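Local structure of haemagglutinin I (3A5P) at residues V58-E71 with I88-K101. The protein probably binds carbohydrate as a slime-mould lectin, and appears to be a minimal form of the legume lectin fold. Numbering follows the deposited sequence.
Sequences VHNGDDRAFQLGYE and ISTGFGDAQHLTLK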
# COMPACT_ATOMS: atom_id res chain seq x y z
N VAL A 58 3.50 11.49 5.20
CA VAL A 58 4.03 10.16 4.90
C VAL A 58 3.63 9.20 6.00
O VAL A 58 3.87 9.47 7.20
CB VAL A 58 5.56 10.20 4.71
CG1 VAL A 58 6.13 8.80 4.40
CG2 VAL A 58 5.91 11.18 3.59
N HIS A 59 2.98 8.09 5.60
CA HIS A 59 2.71 6.99 6.52
C HIS A 59 3.58 5.78 6.19
O HIS A 59 3.68 5.36 5.03
CB HIS A 59 1.22 6.62 6.49
CG HIS A 59 0.36 7.57 7.25
ND1 HIS A 59 -0.07 8.76 6.71
CD2 HIS A 59 -0.12 7.53 8.51
CE1 HIS A 59 -0.79 9.41 7.60
NE2 HIS A 59 -0.85 8.68 8.70
N ASN A 60 4.24 5.25 7.21
CA ASN A 60 5.02 4.02 7.06
C ASN A 60 4.13 2.87 7.54
O ASN A 60 3.98 2.64 8.75
CB ASN A 60 6.33 4.14 7.85
CG ASN A 60 7.32 3.02 7.55
OD1 ASN A 60 7.07 2.15 6.69
ND2 ASN A 60 8.44 3.03 8.26
N GLY A 61 3.51 2.16 6.59
CA GLY A 61 2.45 1.22 6.95
C GLY A 61 1.34 2.02 7.61
O GLY A 61 0.87 3.04 7.05
N ASP A 62 0.95 1.59 8.82
CA ASP A 62 -0.15 2.20 9.58
C ASP A 62 0.22 3.59 10.11
O ASP A 62 -0.63 4.46 10.29
CB ASP A 62 -0.49 1.35 10.83
CG ASP A 62 -1.36 0.12 10.53
OD1 ASP A 62 -1.18 -0.59 9.55
OD2 ASP A 62 -2.23 -0.20 11.38
N ASP A 63 1.50 3.78 10.39
CA ASP A 63 1.94 4.87 11.27
C ASP A 63 2.43 6.13 10.56
O ASP A 63 3.15 6.07 9.56
CB ASP A 63 3.00 4.36 12.22
CG ASP A 63 2.51 3.17 13.03
OD1 ASP A 63 1.34 3.18 13.52
OD2 ASP A 63 3.30 2.23 13.15
N ARG A 64 2.03 7.27 11.10
CA ARG A 64 2.51 8.52 10.56
C ARG A 64 4.01 8.63 10.82
O ARG A 64 4.47 8.56 11.97
CB ARG A 64 1.75 9.70 11.13
CG ARG A 64 1.96 10.94 10.32
CD ARG A 64 1.46 12.11 11.07
NE ARG A 64 0.08 12.40 10.75
CZ ARG A 64 -0.34 13.54 10.23
NH1 ARG A 64 0.53 14.50 9.96
NH2 ARG A 64 -1.62 13.73 10.00
N ALA A 65 4.78 8.73 9.73
CA ALA A 65 6.23 8.80 9.80
C ALA A 65 6.70 10.25 10.00
O ALA A 65 7.41 10.56 10.98
CB ALA A 65 6.85 8.20 8.54
N PHE A 66 6.29 11.13 9.10
CA PHE A 66 6.63 12.57 9.14
C PHE A 66 5.88 13.31 8.06
O PHE A 66 5.20 12.69 7.23
CB PHE A 66 8.16 12.82 8.98
CG PHE A 66 8.84 11.91 7.98
CD1 PHE A 66 8.69 12.10 6.60
CD2 PHE A 66 9.64 10.84 8.43
CE1 PHE A 66 9.32 11.24 5.68
CE2 PHE A 66 10.28 9.98 7.51
CZ PHE A 66 10.12 10.19 6.14
N GLN A 67 6.04 14.63 8.03
CA GLN A 67 5.43 15.43 6.99
C GLN A 67 6.52 16.21 6.28
O GLN A 67 7.47 16.69 6.92
CB GLN A 67 4.41 16.39 7.60
CG GLN A 67 3.55 17.12 6.58
CD GLN A 67 2.48 17.96 7.26
OE1 GLN A 67 2.69 19.15 7.52
NE2 GLN A 67 1.35 17.33 7.61
N LEU A 68 6.36 16.34 4.96
CA LEU A 68 7.27 17.06 4.08
C LEU A 68 6.59 18.36 3.63
O LEU A 68 5.37 18.40 3.49
CB LEU A 68 7.54 16.24 2.83
CG LEU A 68 7.79 14.72 2.98
CD1 LEU A 68 7.60 14.02 1.63
CD2 LEU A 68 9.19 14.51 3.49
N GLY A 69 7.39 19.38 3.37
CA GLY A 69 6.89 20.65 2.84
C GLY A 69 7.45 20.94 1.46
O GLY A 69 8.53 20.44 1.07
N TYR A 70 6.71 21.74 0.70
CA TYR A 70 7.17 22.17 -0.61
C TYR A 70 6.55 23.50 -1.05
O TYR A 70 5.51 23.94 -0.53
CB TYR A 70 6.93 21.06 -1.67
CG TYR A 70 5.48 20.83 -2.06
CD1 TYR A 70 4.90 21.52 -3.14
CD2 TYR A 70 4.67 19.91 -1.35
CE1 TYR A 70 3.57 21.32 -3.50
CE2 TYR A 70 3.31 19.70 -1.72
CZ TYR A 70 2.78 20.42 -2.79
OH TYR A 70 1.47 20.25 -3.16
N GLU A 71 7.24 24.14 -1.98
CA GLU A 71 6.74 25.30 -2.68
C GLU A 71 6.65 24.91 -4.15
O GLU A 71 7.34 23.99 -4.60
CB GLU A 71 7.71 26.48 -2.51
CG GLU A 71 7.98 26.88 -1.08
CD GLU A 71 6.77 27.48 -0.38
OE1 GLU A 71 5.81 27.90 -1.07
OE2 GLU A 71 6.78 27.51 0.87
N ILE A 88 13.71 10.35 2.22
CA ILE A 88 12.68 11.09 1.47
C ILE A 88 12.89 12.59 1.58
O ILE A 88 13.03 13.11 2.68
CB ILE A 88 11.25 10.72 1.93
CG1 ILE A 88 11.07 9.18 1.89
CG2 ILE A 88 10.22 11.42 1.06
CD1 ILE A 88 9.81 8.67 2.57
N SER A 89 12.95 13.26 0.44
CA SER A 89 13.23 14.68 0.42
C SER A 89 12.40 15.39 -0.65
O SER A 89 12.09 14.80 -1.68
CB SER A 89 14.73 14.91 0.15
OG SER A 89 14.98 16.32 0.10
N THR A 90 12.06 16.65 -0.39
CA THR A 90 11.39 17.50 -1.39
C THR A 90 12.30 18.65 -1.85
O THR A 90 11.95 19.41 -2.76
CB THR A 90 10.12 18.16 -0.81
OG1 THR A 90 10.48 18.82 0.41
CG2 THR A 90 9.05 17.11 -0.50
N GLY A 91 13.46 18.79 -1.21
CA GLY A 91 14.30 19.97 -1.46
C GLY A 91 13.95 21.14 -0.56
O GLY A 91 14.57 22.21 -0.66
N PHE A 92 12.97 20.96 0.32
CA PHE A 92 12.61 21.97 1.33
C PHE A 92 12.71 21.36 2.70
O PHE A 92 12.12 20.32 2.97
CB PHE A 92 11.21 22.53 1.08
CG PHE A 92 11.06 23.16 -0.27
CD1 PHE A 92 11.20 24.54 -0.43
CD2 PHE A 92 10.81 22.37 -1.39
CE1 PHE A 92 11.08 25.11 -1.70
CE2 PHE A 92 10.68 22.93 -2.65
CZ PHE A 92 10.82 24.31 -2.81
N GLY A 93 13.49 22.00 3.57
CA GLY A 93 13.77 21.44 4.87
C GLY A 93 14.72 20.27 4.68
O GLY A 93 15.24 20.05 3.60
N ASP A 94 14.93 19.50 5.73
CA ASP A 94 15.87 18.38 5.64
C ASP A 94 15.20 17.11 5.12
O ASP A 94 14.01 16.92 5.30
CB ASP A 94 16.52 18.14 6.99
CG ASP A 94 17.39 19.31 7.42
OD1 ASP A 94 18.19 19.80 6.59
OD2 ASP A 94 17.23 19.74 8.58
N ALA A 95 15.99 16.27 4.45
CA ALA A 95 15.55 14.93 4.09
C ALA A 95 15.25 14.17 5.38
O ALA A 95 15.84 14.46 6.44
CB ALA A 95 16.63 14.19 3.26
N GLN A 96 14.32 13.23 5.31
CA GLN A 96 13.92 12.46 6.48
C GLN A 96 14.03 10.98 6.18
O GLN A 96 13.74 10.54 5.07
CB GLN A 96 12.52 12.86 6.90
CG GLN A 96 12.47 14.35 7.29
CD GLN A 96 11.17 14.75 7.88
OE1 GLN A 96 10.88 14.44 9.04
NE2 GLN A 96 10.35 15.43 7.09
N HIS A 97 14.48 10.22 7.18
CA HIS A 97 14.73 8.81 7.02
C HIS A 97 13.62 7.96 7.65
O HIS A 97 13.08 8.33 8.69
CB HIS A 97 16.08 8.47 7.67
CG HIS A 97 16.42 7.02 7.68
ND1 HIS A 97 16.12 6.19 8.74
CD2 HIS A 97 17.07 6.25 6.77
CE1 HIS A 97 16.55 4.97 8.48
NE2 HIS A 97 17.12 4.98 7.28
N LEU A 98 13.31 6.83 7.02
CA LEU A 98 12.56 5.76 7.67
C LEU A 98 13.14 4.41 7.25
O LEU A 98 13.97 4.32 6.32
CB LEU A 98 11.04 5.84 7.33
CG LEU A 98 10.60 5.73 5.85
CD1 LEU A 98 10.54 4.27 5.36
CD2 LEU A 98 9.23 6.43 5.57
N THR A 99 12.70 3.37 7.94
CA THR A 99 13.04 2.01 7.55
C THR A 99 11.78 1.23 7.29
O THR A 99 10.80 1.29 8.06
CB THR A 99 13.89 1.28 8.59
OG1 THR A 99 13.29 1.40 9.88
CG2 THR A 99 15.28 1.85 8.60
N LEU A 100 11.81 0.51 6.17
CA LEU A 100 10.72 -0.36 5.74
C LEU A 100 10.33 -1.34 6.84
O LEU A 100 11.21 -1.85 7.56
CB LEU A 100 11.13 -1.14 4.48
CG LEU A 100 11.34 -0.28 3.23
CD1 LEU A 100 11.82 -1.15 2.03
CD2 LEU A 100 10.10 0.54 2.87
N LYS A 101 9.04 -1.61 6.96
CA LYS A 101 8.53 -2.53 7.97
C LYS A 101 8.15 -3.84 7.31
O LYS A 101 7.30 -3.87 6.41
CB LYS A 101 7.32 -1.92 8.66
CG LYS A 101 7.69 -0.74 9.52
CD LYS A 101 6.62 0.34 9.49
CE LYS A 101 5.38 -0.07 10.22
NZ LYS A 101 4.76 1.12 10.83
O HOH W 1 7.28 -0.23 5.32
O HOH W 2 5.73 2.85 12.80
O HOH W 3 10.15 19.44 4.26
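Edge strands 63-70 and 96-99 face each other across the two sheets of a legume-lectin-like beta-sandwich, running nearly antiparallel (160°) with their axes 8.1 Å apart; side chains join them, several bonding to backbone carbonyls. At the centre, the phenyl ring of Phe66 lies between Gln96 and Ala65: Gln96 CB sits over the middle of one face, 3.5 Å from the ring centroid, and Ala65 CB covers the opposite face nearer the rim. Ala65 and Phe66 together face Val58 as a classic beta bulge. Gln96 and Phe66 slide past each other in opposite directions, the Gln96 chain extended (chi2 -172°) so that its NE2 donates to Gln67 O (3.1 Å) from above the carbonyl plane. Deeper in the sandwich, Ile88 CD1 meets Phe66 CZ at the ring edge and Val58 CG1 tip to tip, while Leu68 CD1 packs on Ile88 CG2 (3.7 Å).

Beside the type II' turn from Asn60 to Asp63, Asn60 ND2 bonds Thr99 O (2.9 Å) almost straight, and Lys101 bends over the amide to give NZ to Asn60 O (2.7 Å) and, weakly, to Asp63 OD2 in a salt bridge. The same NZ also pairs with Asp62 of the second subunit. At the far end, the backbone at Tyr70 and Glu71 packs against a face of the Phe92 ring, and Thr90 OG1 donates to Gly69 O at 2.6 Å while accepting from Phe92 N in an ST turn.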